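Local coordinates for protein inositol-1,4,5-trisphosphate 5-phosphatase 1 (Schizosaccharomyces pombe, PDB 1I9Z) that removes the 5-phosphate from soluble and lipid inositol phosphates through its catalytic domain, helping to control phosphoinositide levels in membrane trafficking and signalling, at residues V29-L34 against G61-V66; V111-M116 against T164-A169; E176-Y181 against T243-P248; R211-Y216 against Y234-K239. All blocks are in the same frame, centred on the assembly; numbering follows the deposited sequence.

Contact 1. Residues V29-L34 against G61-V66. With CA (calcium ion), chain B.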
loop_
_atom_site.group_PDB
_atom_site.type_symbol
_atom_site.label_atom_id
_atom_site.label_comp_id
_atom_site.label_asym_id
_atom_site.label_seq_id
_atom_site.Cartn_x
_atom_site.Cartn_y
_atom_site.Cartn_z
ATOM N N VAL A 29 5.749 0.658 -4.142
ATOM C CA VAL A 29 4.587 1.407 -3.711
ATOM C C VAL A 29 4.997 2.852 -3.584
ATOM O O VAL A 29 5.976 3.174 -2.924
ATOM C CB VAL A 29 4.018 0.894 -2.351
ATOM C CG1 VAL A 29 2.806 1.798 -1.868
ATOM C CG2 VAL A 29 3.570 -0.532 -2.479
ATOM N N ALA A 30 4.248 3.707 -4.257
ATOM C CA ALA A 30 4.545 5.117 -4.339
ATOM C C ALA A 30 3.338 5.978 -4.005
ATOM O O ALA A 30 2.247 5.737 -4.502
ATOM C CB ALA A 30 5.021 5.456 -5.833
ATOM N N SER A 31 3.588 7.042 -3.241
ATOM C CA SER A 31 2.549 7.958 -2.793
ATOM C C SER A 31 2.943 9.432 -2.977
ATOM O O SER A 31 4.103 9.837 -2.678
ATOM C CB SER A 31 2.217 7.686 -1.298
ATOM O OG SER A 31 1.005 8.326 -0.994
ATOM N N TYR A 32 1.982 10.252 -3.418
ATOM C CA TYR A 32 2.242 11.666 -3.618
ATOM C C TYR A 32 1.023 12.556 -3.472
ATOM O O TYR A 32 0.050 12.386 -4.211
ATOM C CB TYR A 32 2.856 11.852 -5.026
ATOM C CG TYR A 32 3.630 13.141 -5.304
ATOM C CD1 TYR A 32 3.835 14.140 -4.340
ATOM C CD2 TYR A 32 4.241 13.320 -6.567
ATOM C CE1 TYR A 32 4.627 15.309 -4.653
ATOM C CE2 TYR A 32 4.998 14.433 -6.858
ATOM C CZ TYR A 32 5.183 15.419 -5.911
ATOM O OH TYR A 32 5.906 16.571 -6.238
ATOM N N ASN A 33 1.011 13.435 -2.467
ATOM C CA ASN A 33 -0.053 14.430 -2.339
ATOM C C ASN A 33 0.479 15.571 -3.242
ATOM O O ASN A 33 1.463 16.256 -2.924
ATOM C CB ASN A 33 -0.175 15.013 -0.905
ATOM C CG ASN A 33 -1.230 16.050 -0.841
ATOM O OD1 ASN A 33 -1.282 16.936 -1.708
ATOM N ND2 ASN A 33 -2.092 16.009 0.203
ATOM N N LEU A 34 -0.201 15.743 -4.372
ATOM C CA LEU A 34 0.166 16.713 -5.437
ATOM C C LEU A 34 -0.141 18.167 -5.257
ATOM O O LEU A 34 0.388 19.005 -6.017
ATOM C CB LEU A 34 -0.591 16.289 -6.716
ATOM C CG LEU A 34 -0.253 14.871 -7.108
ATOM C CD1 LEU A 34 -1.370 14.450 -8.158
ATOM C CD2 LEU A 34 1.152 14.798 -7.786
ATOM N N GLY A 61 -0.318 5.830 -5.668
ATOM C CA GLY A 61 -1.437 6.531 -5.115
ATOM C C GLY A 61 -1.166 8.017 -5.076
ATOM O O GLY A 61 -0.078 8.488 -4.631
ATOM N N PHE A 62 -2.145 8.779 -5.560
ATOM C CA PHE A 62 -2.077 10.233 -5.557
ATOM C C PHE A 62 -3.158 10.821 -4.683
ATOM O O PHE A 62 -4.277 10.211 -4.558
ATOM C CB PHE A 62 -2.320 10.828 -6.993
ATOM C CG PHE A 62 -1.232 10.502 -7.955
ATOM C CD1 PHE A 62 -1.437 9.576 -8.953
ATOM C CD2 PHE A 62 -0.000 11.147 -7.871
ATOM C CE1 PHE A 62 -0.382 9.290 -9.907
ATOM C CE2 PHE A 62 1.068 10.862 -8.818
ATOM C CZ PHE A 62 0.853 9.940 -9.826
ATOM N N GLN A 63 -2.824 11.945 -4.017
ATOM C CA GLN A 63 -3.828 12.733 -3.308
ATOM C C GLN A 63 -3.826 14.142 -3.924
ATOM O O GLN A 63 -2.802 14.612 -4.464
ATOM C CB GLN A 63 -3.606 12.802 -1.814
ATOM C CG GLN A 63 -3.492 11.339 -1.199
ATOM C CD GLN A 63 -2.092 10.792 -1.377
ATOM O OE1 GLN A 63 -1.117 11.550 -1.257
ATOM N NE2 GLN A 63 -1.971 9.482 -1.606
ATOM N N GLU A 64 -4.959 14.820 -3.812
ATOM C CA GLU A 64 -5.130 16.169 -4.376
ATOM C C GLU A 64 -4.803 16.305 -5.866
ATOM O O GLU A 64 -4.077 17.249 -6.279
ATOM C CB GLU A 64 -4.374 17.253 -3.573
ATOM C CG GLU A 64 -4.799 17.209 -2.098
ATOM C CD GLU A 64 -4.413 18.443 -1.342
ATOM O OE1 GLU A 64 -4.433 19.545 -1.952
ATOM O OE2 GLU A 64 -4.197 18.357 -0.127
ATOM N N ILE A 65 -5.323 15.402 -6.678
ATOM C CA ILE A 65 -5.131 15.528 -8.149
ATOM C C ILE A 65 -5.699 16.918 -8.508
ATOM O O ILE A 65 -5.220 17.623 -9.421
ATOM C CB ILE A 65 -5.837 14.381 -8.900
ATOM C CG1 ILE A 65 -4.954 13.129 -8.768
ATOM C CG2 ILE A 65 -6.075 14.797 -10.471
ATOM C CD1 ILE A 65 -5.533 11.902 -9.353
ATOM N N VAL A 66 -6.696 17.331 -7.734
ATOM C CA VAL A 66 -7.223 18.688 -7.821
ATOM C C VAL A 66 -6.944 19.247 -6.403
ATOM O O VAL A 66 -7.274 18.616 -5.393
ATOM C CB VAL A 66 -8.722 18.729 -8.094
ATOM C CG1 VAL A 66 -9.184 20.213 -8.100
ATOM C CG2 VAL A 66 -8.995 18.106 -9.442
HETATM CA CA CA B . -2.872 20.847 0.155
HETATM O O HOH W 1 -1.233 19.451 -0.555
HETATM O O HOH W 2 -4.416 20.194 1.640
HETATM O O HOH W 3 -4.790 22.854 -0.260
HETATM O O HOH W 4 -1.711 22.296 1.349
#
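Asn33 and Glu64 meet beside the calcium ion, where the amide ND2 of Asn33 donates to OE2 of Glu64 over 3.2 Å. The donor arrives from above the carboxylate, 44° out of its plane, while OE2 lies practically in the plane of the amide. That same OE2 binds the calcium ion at 2.8 Å, and four waters are also bound to the metal. One of these waters lies 2.8 Å from OD1 of Asn33, probably as donor, so the asparagine touches the first shell through both ends of its amide. With CG anti to the backbone N (chi1 178°), Asn33 carries its amide to the metal side, where Asp207 is a second acceptor for ND2. Were Glu64 an alanine, the calcium ion would probably lose the carboxylate that binds it here, and the amide one of its acceptors. Behind this site, the strand segments 29-33 and 61-63 run parallel, 10° apart, in one of the two sheets of a DNase I-like sandwich; strands 20-33 and 57-63 belong to a beta-alpha-beta unit with helix 44-47. Gly61 N to Ala30 O, Tyr32 N to Gly61 O and Gln63 N to Tyr32 O set the register; Leu34 N to Gln63 O at 2.8 Å extends it past the strand ends and helps to hold the turn bearing Glu64. On the sheet face of Tyr32 and Phe62, Leu34 presses CD1 obliquely on Phe62 CD2 at 3.6 Å and lies alongside Ile65. The Tyr32 ring meets Trp46 edge-to-face, and Trp84 of helix 78-94 packs on Phe62 and Leu34.

Contact 2. Residues V111-M116 against T164-A169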
loop_
_atom_site.group_PDB
_atom_site.type_symbol
_atom_site.label_atom_id
_atom_site.label_comp_id
_atom_site.label_asym_id
_atom_site.label_seq_id
_atom_site.Cartn_x
_atom_site.Cartn_y
_atom_site.Cartn_z
ATOM N N VAL A 111 -12.816 11.600 -5.656
ATOM C CA VAL A 111 -12.521 13.004 -5.730
ATOM C C VAL A 111 -11.039 13.200 -6.165
ATOM O O VAL A 111 -10.696 12.824 -7.250
ATOM C CB VAL A 111 -12.770 13.767 -4.460
ATOM C CG1 VAL A 111 -12.591 15.282 -4.745
ATOM C CG2 VAL A 111 -14.231 13.457 -3.951
ATOM N N GLY A 112 -10.174 13.781 -5.334
ATOM C CA GLY A 112 -8.802 13.954 -5.773
ATOM C C GLY A 112 -7.802 12.835 -5.425
ATOM O O GLY A 112 -6.579 12.925 -5.700
ATOM N N THR A 113 -8.313 11.797 -4.809
ATOM C CA THR A 113 -7.494 10.649 -4.445
ATOM C C THR A 113 -7.590 9.599 -5.534
ATOM O O THR A 113 -8.718 9.302 -5.964
ATOM C CB THR A 113 -8.008 10.076 -3.082
ATOM O OG1 THR A 113 -7.934 11.121 -2.108
ATOM C CG2 THR A 113 -7.181 8.850 -2.674
ATOM N N ALA A 114 -6.441 9.070 -6.007
ATOM C CA ALA A 114 -6.506 8.024 -7.029
ATOM C C ALA A 114 -5.462 6.930 -6.794
ATOM O O ALA A 114 -4.384 7.170 -6.224
ATOM C CB ALA A 114 -6.321 8.637 -8.450
ATOM N N LEU A 115 -5.782 5.740 -7.245
ATOM C CA LEU A 115 -4.886 4.589 -7.106
ATOM C C LEU A 115 -4.775 3.961 -8.489
ATOM O O LEU A 115 -5.781 3.753 -9.176
ATOM C CB LEU A 115 -5.497 3.525 -6.120
ATOM C CG LEU A 115 -4.581 2.325 -5.845
ATOM C CD1 LEU A 115 -3.282 2.823 -5.048
ATOM C CD2 LEU A 115 -5.399 1.238 -5.022
ATOM N N MET A 116 -3.557 3.705 -8.934
ATOM C CA MET A 116 -3.418 3.063 -10.222
ATOM C C MET A 116 -2.344 2.007 -10.077
ATOM O O MET A 116 -1.289 2.235 -9.406
ATOM C CB MET A 116 -3.051 4.101 -11.308
ATOM C CG MET A 116 -1.833 4.901 -10.953
ATOM S SD MET A 116 -1.597 6.361 -12.138
ATOM C CE MET A 116 -2.817 7.412 -11.722
ATOM N N THR A 164 -5.071 3.308 -1.000
ATOM C CA THR A 164 -4.481 4.622 -0.746
ATOM C C THR A 164 -5.586 5.519 -0.143
ATOM O O THR A 164 -6.774 5.325 -0.403
ATOM C CB THR A 164 -3.857 5.291 -2.027
ATOM O OG1 THR A 164 -3.091 6.413 -1.602
ATOM C CG2 THR A 164 -4.990 5.793 -2.992
ATOM N N SER A 165 -5.235 6.490 0.710
ATOM C CA SER A 165 -6.212 7.358 1.352
ATOM C C SER A 165 -5.707 8.758 1.561
ATOM O O SER A 165 -4.472 9.037 1.462
ATOM C CB SER A 165 -6.526 6.849 2.797
ATOM O OG SER A 165 -7.011 5.552 2.640
ATOM N N HIS A 166 -6.661 9.626 1.868
ATOM C CA HIS A 166 -6.361 11.009 2.243
ATOM C C HIS A 166 -7.271 11.196 3.408
ATOM O O HIS A 166 -8.518 11.198 3.230
ATOM C CB HIS A 166 -6.737 11.946 1.101
ATOM C CG HIS A 166 -6.176 13.329 1.217
ATOM N ND1 HIS A 166 -5.517 13.807 2.338
ATOM C CD2 HIS A 166 -6.259 14.370 0.350
ATOM C CE1 HIS A 166 -5.224 15.095 2.158
ATOM N NE2 HIS A 166 -5.661 15.445 0.958
ATOM N N LEU A 167 -6.695 11.299 4.627
ATOM C CA LEU A 167 -7.532 11.435 5.822
ATOM C C LEU A 167 -7.695 12.840 6.344
ATOM O O LEU A 167 -7.079 13.833 5.830
ATOM C CB LEU A 167 -7.000 10.485 6.938
ATOM C CG LEU A 167 -6.670 9.057 6.531
ATOM C CD1 LEU A 167 -6.209 8.253 7.804
ATOM C CD2 LEU A 167 -7.946 8.362 5.803
ATOM N N ALA A 168 -8.537 12.993 7.369
ATOM C CA ALA A 168 -8.870 14.360 7.845
ATOM C C ALA A 168 -7.681 15.255 8.133
ATOM O O ALA A 168 -6.747 14.797 8.807
ATOM C CB ALA A 168 -9.729 14.302 9.077
ATOM N N ALA A 169 -7.730 16.516 7.677
ATOM C CA ALA A 169 -6.602 17.444 7.894
ATOM C C ALA A 169 -6.818 18.133 9.216
ATOM O O ALA A 169 -7.954 18.165 9.725
ATOM C CB ALA A 169 -6.560 18.509 6.777
#
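The imidazole of His166 is met obliquely by OG1 of Thr113, whose closest approach is to the CB that carries the ring, at 3.5 Å. Lys146, Asp207 and Asn209 also touch this side chain, and its NE2 makes a weak hydrogen bond to OE2 of Glu64. The contact belongs to the beta sandwich of the DNase I-like fold: strand 113-120 lies in one sheet and strand 158-166 in the other. Their segment axes approach to 7.0 Å and run nearly antiparallel, at 170°. This spacing, with no hydrogen bond across the pair, identifies side-chain packing between sheets. Thr113, Leu115, Thr164 and His166 all start toward the opposite segment. Thr113 and Thr164 pass alongside one another, pointing opposite ways, their CG2 methyls 3.8 Å apart. A chi1 of -168° sets OG1 of Thr164 anti to its own N, where it hydrogen-bonds to the backbone O of Phe205; its CG2 is then held between N and the carbonyl carbon and faces the other sheet. Leu115 meets this methyl with CB at 3.9 Å, while Val149 and Ile151 of strand 147-155 continue the apolar layer around the leucine. The same CG2 of Thr164 also lies 3.6 Å from the carbonyl O of Ala114.

Contact 3. Residues E176-Y181 against T243-P248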
loop_
_atom_site.group_PDB
_atom_site.type_symbol
_atom_site.label_atom_id
_atom_site.label_comp_id
_atom_site.label_asym_id
_atom_site.label_seq_id
_atom_site.Cartn_x
_atom_site.Cartn_y
_atom_site.Cartn_z
ATOM N N GLU A 176 -10.279 12.433 14.853
ATOM C CA GLU A 176 -11.046 12.340 13.600
ATOM C C GLU A 176 -10.294 11.429 12.591
ATOM O O GLU A 176 -10.929 10.668 11.859
ATOM C CB GLU A 176 -11.280 13.720 13.013
ATOM C CG GLU A 176 -12.215 13.642 11.776
ATOM C CD GLU A 176 -12.499 15.003 11.123
ATOM O OE1 GLU A 176 -12.051 16.059 11.662
ATOM O OE2 GLU A 176 -13.164 14.978 10.048
ATOM N N ARG A 177 -8.960 11.521 12.506
ATOM C CA ARG A 177 -8.250 10.595 11.622
ATOM C C ARG A 177 -8.466 9.155 12.103
ATOM O O ARG A 177 -8.595 8.210 11.313
ATOM C CB ARG A 177 -6.725 10.920 11.630
ATOM C CG ARG A 177 -6.441 12.267 10.953
ATOM C CD ARG A 177 -4.957 12.553 10.892
ATOM N NE ARG A 177 -4.461 13.350 12.045
ATOM C CZ ARG A 177 -4.611 14.690 12.146
ATOM N NH1 ARG A 177 -4.094 15.380 13.177
ATOM N NH2 ARG A 177 -5.344 15.360 11.260
ATOM N N ASP A 178 -8.461 8.933 13.415
ATOM C CA ASP A 178 -8.654 7.526 13.845
ATOM C C ASP A 178 -10.059 7.027 13.410
ATOM O O ASP A 178 -10.248 5.890 13.029
ATOM C CB ASP A 178 -8.554 7.416 15.379
ATOM C CG ASP A 178 -7.159 7.607 15.905
ATOM O OD1 ASP A 178 -7.040 7.585 17.184
ATOM O OD2 ASP A 178 -6.152 7.772 15.117
ATOM N N HIS A 179 -11.022 7.935 13.497
ATOM C CA HIS A 179 -12.391 7.633 13.120
ATOM C C HIS A 179 -12.418 7.318 11.613
ATOM O O HIS A 179 -13.179 6.445 11.141
ATOM C CB HIS A 179 -13.257 8.842 13.392
ATOM C CG HIS A 179 -14.614 8.731 12.776
ATOM N ND1 HIS A 179 -15.021 9.513 11.712
ATOM C CD2 HIS A 179 -15.654 7.924 13.078
ATOM C CE1 HIS A 179 -16.274 9.198 11.392
ATOM N NE2 HIS A 179 -16.677 8.233 12.208
ATOM N N ASP A 180 -11.614 8.057 10.848
ATOM C CA ASP A 180 -11.563 7.822 9.400
ATOM C C ASP A 180 -11.009 6.430 9.114
ATOM O O ASP A 180 -11.458 5.723 8.202
ATOM C CB ASP A 180 -10.666 8.870 8.686
ATOM C CG ASP A 180 -11.302 10.225 8.581
ATOM O OD1 ASP A 180 -12.506 10.347 8.858
ATOM O OD2 ASP A 180 -10.598 11.212 8.245
ATOM N N TYR A 181 -10.004 6.020 9.884
ATOM C CA TYR A 181 -9.467 4.699 9.735
ATOM C C TYR A 181 -10.568 3.672 9.935
ATOM O O TYR A 181 -10.755 2.748 9.123
ATOM C CB TYR A 181 -8.376 4.427 10.810
ATOM C CG TYR A 181 -8.070 2.956 10.927
ATOM C CD1 TYR A 181 -7.274 2.322 10.011
ATOM C CD2 TYR A 181 -8.756 2.160 11.872
ATOM C CE1 TYR A 181 -7.160 0.919 9.989
ATOM C CE2 TYR A 181 -8.679 0.792 11.863
ATOM C CZ TYR A 181 -7.875 0.169 10.904
ATOM O OH TYR A 181 -7.852 -1.167 10.801
ATOM N N THR A 243 -1.177 1.892 20.629
ATOM C CA THR A 243 -2.305 1.469 21.455
ATOM C C THR A 243 -3.295 0.509 20.761
ATOM O O THR A 243 -4.300 0.114 21.368
ATOM C CB THR A 243 -3.084 2.677 21.861
ATOM O OG1 THR A 243 -3.854 3.115 20.750
ATOM C CG2 THR A 243 -2.134 3.806 22.265
ATOM N N GLY A 244 -3.024 0.117 19.518
ATOM C CA GLY A 244 -3.961 -0.745 18.796
ATOM C C GLY A 244 -5.223 -0.015 18.329
ATOM O O GLY A 244 -6.070 -0.607 17.681
ATOM N N LYS A 245 -5.359 1.268 18.623
ATOM C CA LYS A 245 -6.550 2.033 18.196
ATOM C C LYS A 245 -6.709 2.110 16.632
ATOM O O LYS A 245 -7.838 2.039 16.092
ATOM C CB LYS A 245 -6.503 3.486 18.733
ATOM C CG LYS A 245 -6.386 3.751 20.281
ATOM C CD LYS A 245 -6.809 5.224 20.533
ATOM C CE LYS A 245 -6.330 5.889 21.878
ATOM N NZ LYS A 245 -6.408 7.455 21.882
ATOM N N VAL A 246 -5.595 2.264 15.911
ATOM C CA VAL A 246 -5.685 2.357 14.447
ATOM C C VAL A 246 -4.699 1.436 13.795
ATOM O O VAL A 246 -3.670 1.120 14.376
ATOM C CB VAL A 246 -5.421 3.785 13.921
ATOM C CG1 VAL A 246 -6.579 4.614 14.188
ATOM C CG2 VAL A 246 -4.151 4.378 14.550
ATOM N N PHE A 247 -5.004 1.012 12.570
ATOM C CA PHE A 247 -4.119 0.103 11.833
ATOM C C PHE A 247 -3.518 -1.046 12.658
ATOM O O PHE A 247 -2.318 -1.284 12.641
ATOM C CB PHE A 247 -2.936 0.857 11.160
ATOM C CG PHE A 247 -3.388 2.011 10.257
ATOM C CD1 PHE A 247 -3.445 3.292 10.738
ATOM C CD2 PHE A 247 -3.779 1.758 8.940
ATOM C CE1 PHE A 247 -3.876 4.361 9.948
ATOM C CE2 PHE A 247 -4.217 2.834 8.138
ATOM C CZ PHE A 247 -4.249 4.117 8.647
ATOM N N PRO A 248 -4.374 -1.791 13.380
ATOM C CA PRO A 248 -3.829 -2.910 14.160
ATOM C C PRO A 248 -3.211 -3.954 13.212
ATOM O O PRO A 248 -3.680 -4.224 12.082
ATOM C CB PRO A 248 -5.066 -3.463 14.928
ATOM C CG PRO A 248 -6.264 -3.086 14.024
ATOM C CD PRO A 248 -5.836 -1.641 13.524
#
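Tyr181 reaches from helix 174-187 into the bend at Val246-Pro248 and engages three consecutive residues. Its chi1 of 164° places CG anti to the backbone N, sending the ring off the helix toward the loop. There the ring edge points at the face of Phe247 in an edge-to-face pair, with centroids 4.7 Å apart and planes at 57°. CD1 of Tyr181 stands over the centre of the Phe247 ring, 3.6 Å from CE2. One face of the tyrosine is laid against the loop backbone, with N of Phe247 3.4 Å from CE1. Farther out, CD of Pro248 comes within 3.4 Å of Tyr181 OH. Val246 uses its CG1 branch, which touches CB of Tyr181 and approaches OD2 of Asp178 to 3.3 Å; that carboxylate oxygen is hydrogen-bonded to Tyr210. Replacing Tyr181 by an alanine would probably open a gap between helix and loop and leave the Phe247 ring without its edge-on neighbour. At the exposed margin, Lys245 passes its CD near Asp178, but its NZ bonds to Gln240. The contact thus fastens helix 174-187 to the loop that follows helix 236-242: Val246 packs on Gln240 and Met241 of that helix, while Phe247 touches Leu237 and stacks on Phe208.

Contact 4. Residues R211-Y216 against Y234-K239. With 2IP (D-myo-inositol-1,4-bisphosphate), chain C.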
loop_
_atom_site.group_PDB
_atom_site.type_symbol
_atom_site.label_atom_id
_atom_site.label_comp_id
_atom_site.label_asym_id
_atom_site.label_seq_id
_atom_site.Cartn_x
_atom_site.Cartn_y
_atom_site.Cartn_z
ATOM N N ARG A 211 0.128 14.245 12.572
ATOM C CA ARG A 211 1.112 15.342 12.780
ATOM C C ARG A 211 2.100 15.107 13.933
ATOM O O ARG A 211 2.014 14.094 14.676
ATOM C CB ARG A 211 0.353 16.657 13.052
ATOM C CG ARG A 211 -0.750 17.019 12.011
ATOM C CD ARG A 211 -0.182 17.115 10.583
ATOM N NE ARG A 211 -1.264 17.338 9.617
ATOM C CZ ARG A 211 -1.728 18.547 9.282
ATOM N NH1 ARG A 211 -1.189 19.638 9.833
ATOM N NH2 ARG A 211 -2.780 18.654 8.444
ATOM N N ILE A 212 3.115 15.994 14.008
ATOM C CA ILE A 212 4.080 15.899 15.139
ATOM C C ILE A 212 3.520 16.912 16.148
ATOM O O ILE A 212 3.376 18.114 15.846
ATOM C CB ILE A 212 5.490 16.313 14.674
ATOM C CG1 ILE A 212 6.005 15.269 13.656
ATOM C CG2 ILE A 212 6.449 16.421 15.879
ATOM C CD1 ILE A 212 7.273 15.788 12.993
ATOM N N SER A 213 3.252 16.453 17.394
ATOM C CA SER A 213 2.630 17.337 18.358
ATOM C C SER A 213 3.586 18.284 19.106
ATOM O O SER A 213 3.609 18.296 20.365
ATOM C CB SER A 213 1.807 16.477 19.386
ATOM O OG SER A 213 1.078 15.475 18.667
ATOM N N LEU A 214 4.367 19.063 18.343
ATOM C CA LEU A 214 5.248 20.095 18.923
ATOM C C LEU A 214 4.993 21.366 18.074
ATOM O O LEU A 214 4.255 21.293 17.078
ATOM C CB LEU A 214 6.729 19.663 18.903
ATOM C CG LEU A 214 7.112 18.423 19.720
ATOM C CD1 LEU A 214 8.532 18.010 19.290
ATOM C CD2 LEU A 214 7.089 18.746 21.256
ATOM N N THR A 215 5.531 22.521 18.470
ATOM C CA THR A 215 5.327 23.764 17.704
ATOM C C THR A 215 6.377 23.864 16.591
ATOM O O THR A 215 7.398 23.162 16.566
ATOM C CB THR A 215 5.518 25.027 18.575
ATOM O OG1 THR A 215 6.877 25.003 19.066
ATOM C CG2 THR A 215 4.503 25.049 19.747
ATOM N N TYR A 216 6.049 24.714 15.629
ATOM C CA TYR A 216 6.899 24.995 14.457
ATOM C C TYR A 216 8.305 25.328 14.932
ATOM O O TYR A 216 9.284 24.808 14.422
ATOM C CB TYR A 216 6.288 26.205 13.731
ATOM C CG TYR A 216 6.991 26.568 12.432
ATOM C CD1 TYR A 216 6.431 26.209 11.173
ATOM C CD2 TYR A 216 8.172 27.306 12.459
ATOM C CE1 TYR A 216 7.050 26.587 9.975
ATOM C CE2 TYR A 216 8.794 27.715 11.269
ATOM C CZ TYR A 216 8.229 27.343 10.011
ATOM O OH TYR A 216 8.906 27.722 8.827
ATOM N N TYR A 234 6.908 12.273 19.156
ATOM C CA TYR A 234 5.731 13.083 19.206
ATOM C C TYR A 234 4.826 12.866 17.980
ATOM O O TYR A 234 3.880 13.621 17.797
ATOM C CB TYR A 234 6.127 14.523 19.243
ATOM C CG TYR A 234 6.688 14.841 20.624
ATOM C CD1 TYR A 234 8.016 14.631 20.927
ATOM C CD2 TYR A 234 5.820 15.239 21.629
ATOM C CE1 TYR A 234 8.516 14.828 22.298
ATOM C CE2 TYR A 234 6.288 15.426 22.956
ATOM C CZ TYR A 234 7.634 15.212 23.247
ATOM O OH TYR A 234 8.007 15.372 24.555
ATOM N N ASP A 235 5.126 11.861 17.182
ATOM C CA ASP A 235 4.286 11.599 15.982
ATOM C C ASP A 235 2.965 10.976 16.407
ATOM O O ASP A 235 2.954 9.955 17.133
ATOM C CB ASP A 235 5.019 10.668 15.035
ATOM C CG ASP A 235 4.137 10.180 13.892
ATOM O OD1 ASP A 235 3.783 11.006 13.043
ATOM O OD2 ASP A 235 3.831 8.983 13.859
ATOM N N GLN A 236 1.860 11.588 15.970
ATOM C CA GLN A 236 0.502 11.069 16.331
ATOM C C GLN A 236 0.206 9.692 15.769
ATOM O O GLN A 236 -0.407 8.875 16.434
ATOM C CB GLN A 236 -0.565 12.041 15.831
ATOM C CG GLN A 236 -0.544 13.401 16.578
ATOM C CD GLN A 236 -1.391 14.380 15.855
ATOM O OE1 GLN A 236 -1.859 14.088 14.734
ATOM N NE2 GLN A 236 -1.619 15.553 16.456
ATOM N N LEU A 237 0.660 9.378 14.552
ATOM C CA LEU A 237 0.335 8.056 14.051
ATOM C C LEU A 237 0.993 6.919 14.892
ATOM O O LEU A 237 0.327 5.910 15.238
ATOM C CB LEU A 237 0.754 7.905 12.581
ATOM C CG LEU A 237 0.436 6.480 12.015
ATOM C CD1 LEU A 237 -1.083 6.208 12.084
ATOM C CD2 LEU A 237 0.851 6.344 10.552
ATOM N N ASN A 238 2.294 7.075 15.189
ATOM C CA ASN A 238 3.014 6.102 16.011
ATOM C C ASN A 238 2.291 5.918 17.341
ATOM O O ASN A 238 2.115 4.754 17.833
ATOM C CB ASN A 238 4.443 6.599 16.270
ATOM C CG ASN A 238 5.217 5.698 17.272
ATOM O OD1 ASN A 238 5.486 4.545 17.007
ATOM N ND2 ASN A 238 5.559 6.260 18.399
ATOM N N LYS A 239 1.864 7.034 17.909
ATOM C CA LYS A 239 1.205 7.018 19.233
ATOM C C LYS A 239 -0.081 6.225 19.155
ATOM O O LYS A 239 -0.287 5.360 20.012
ATOM C CB LYS A 239 0.935 8.438 19.759
ATOM C CG LYS A 239 0.331 8.543 21.200
ATOM C CD LYS A 239 0.060 10.064 21.516
ATOM C CE LYS A 239 -0.617 10.396 22.859
ATOM N NZ LYS A 239 -1.400 11.738 22.783
HETATM C C1 2IP C . -5.326 23.085 9.447
HETATM C C2 2IP C . -6.092 23.336 8.122
HETATM C C3 2IP C . -5.125 23.734 6.957
HETATM C C4 2IP C . -3.968 22.725 6.734
HETATM C C5 2IP C . -3.177 22.637 8.057
HETATM C C6 2IP C . -4.063 22.161 9.246
HETATM O O1 2IP C . -5.456 23.719 10.691
HETATM O O2 2IP C . -6.793 22.200 7.692
HETATM O O3 2IP C . -5.825 23.817 5.750
HETATM O O4 2IP C . -3.114 23.212 5.648
HETATM O O5 2IP C . -2.086 21.725 7.924
HETATM O O6 2IP C . -3.143 22.192 10.329
HETATM P P4 2IP C . -2.946 22.483 4.263
HETATM O O41 2IP C . -2.571 20.990 4.588
HETATM O O42 2IP C . -1.885 23.123 3.488
HETATM O O43 2IP C . -4.335 22.664 3.625
HETATM P P1 2IP C . -6.043 23.296 12.009
HETATM O O11 2IP C . -6.974 24.471 12.356
HETATM O O12 2IP C . -6.812 22.002 12.113
HETATM O O13 2IP C . -4.864 23.373 12.987
HETATM O O HOH W 5 1.827 12.963 19.806
#
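Gln236 and Arg211 form the close-fitting half of this contact, each bonded to the other through backbone nitrogen. Gln236 N donates to Arg211 O at 2.8 Å, almost straight at 168°, and Arg211 N returns a bond to Gln236 OE1 at 2.9 Å. The second donor stands 63° out of the amide carbonyl plane. Arg177 also donates to OE1 and Tyr171 O accepts from NE2, so both ends of the buried amide are held. Ser213 N to Tyr234 O continues the backbone pairing. Beyond it, Leu214 lies across the Tyr234 ring, its CD2 3.8 Å from the centroid and only 13° off the normal, a CH-pi contact. The solvent side is looser: Gln236 NE2 makes a weak 3.5 Å bond to Ser213 OG. A water bridges that hydroxyl with Tyr234 O. Asp235 is the N-cap of helix 236-242, its OD2 accepting from Asn238 N and in a salt bridge with Arg284. Arg211 bends at chi2, and its NE bonds to Asn209 O. The guanidinium presents its edge to O5 of the inositol bisphosphate, 3.0 Å from NH1, which also donates to O6. The bonds on its backbone probably help place Arg211 in the inositol phosphate pocket of this 5-phosphatase domain.

How the contacts relate
Contacts 1 and 2 share the beta sandwich, their centres about 7 Å apart. Strands 57-63 and 113-120 are neighbours in one sheet, joined by Phe62 N to Ala114 O at 2.8 Å, and contact 2 links that sheet to the other. Contact 3 follows through Ala168, whose N and O bond to Asp180 and Arg177 of helix 174-187. Contact 4 is nested in the chain loop that contact 3 closes, with centres about 15 Å apart. Contacts 1 and 4 do not touch, their nearest atoms about 9 Å apart, yet they flank one site: Glu64 binds calcium and its side chain lies about 6 Å from the inositol bisphosphate, which Arg211 grips directly; Ala169 of contact 2 also lines the pocket.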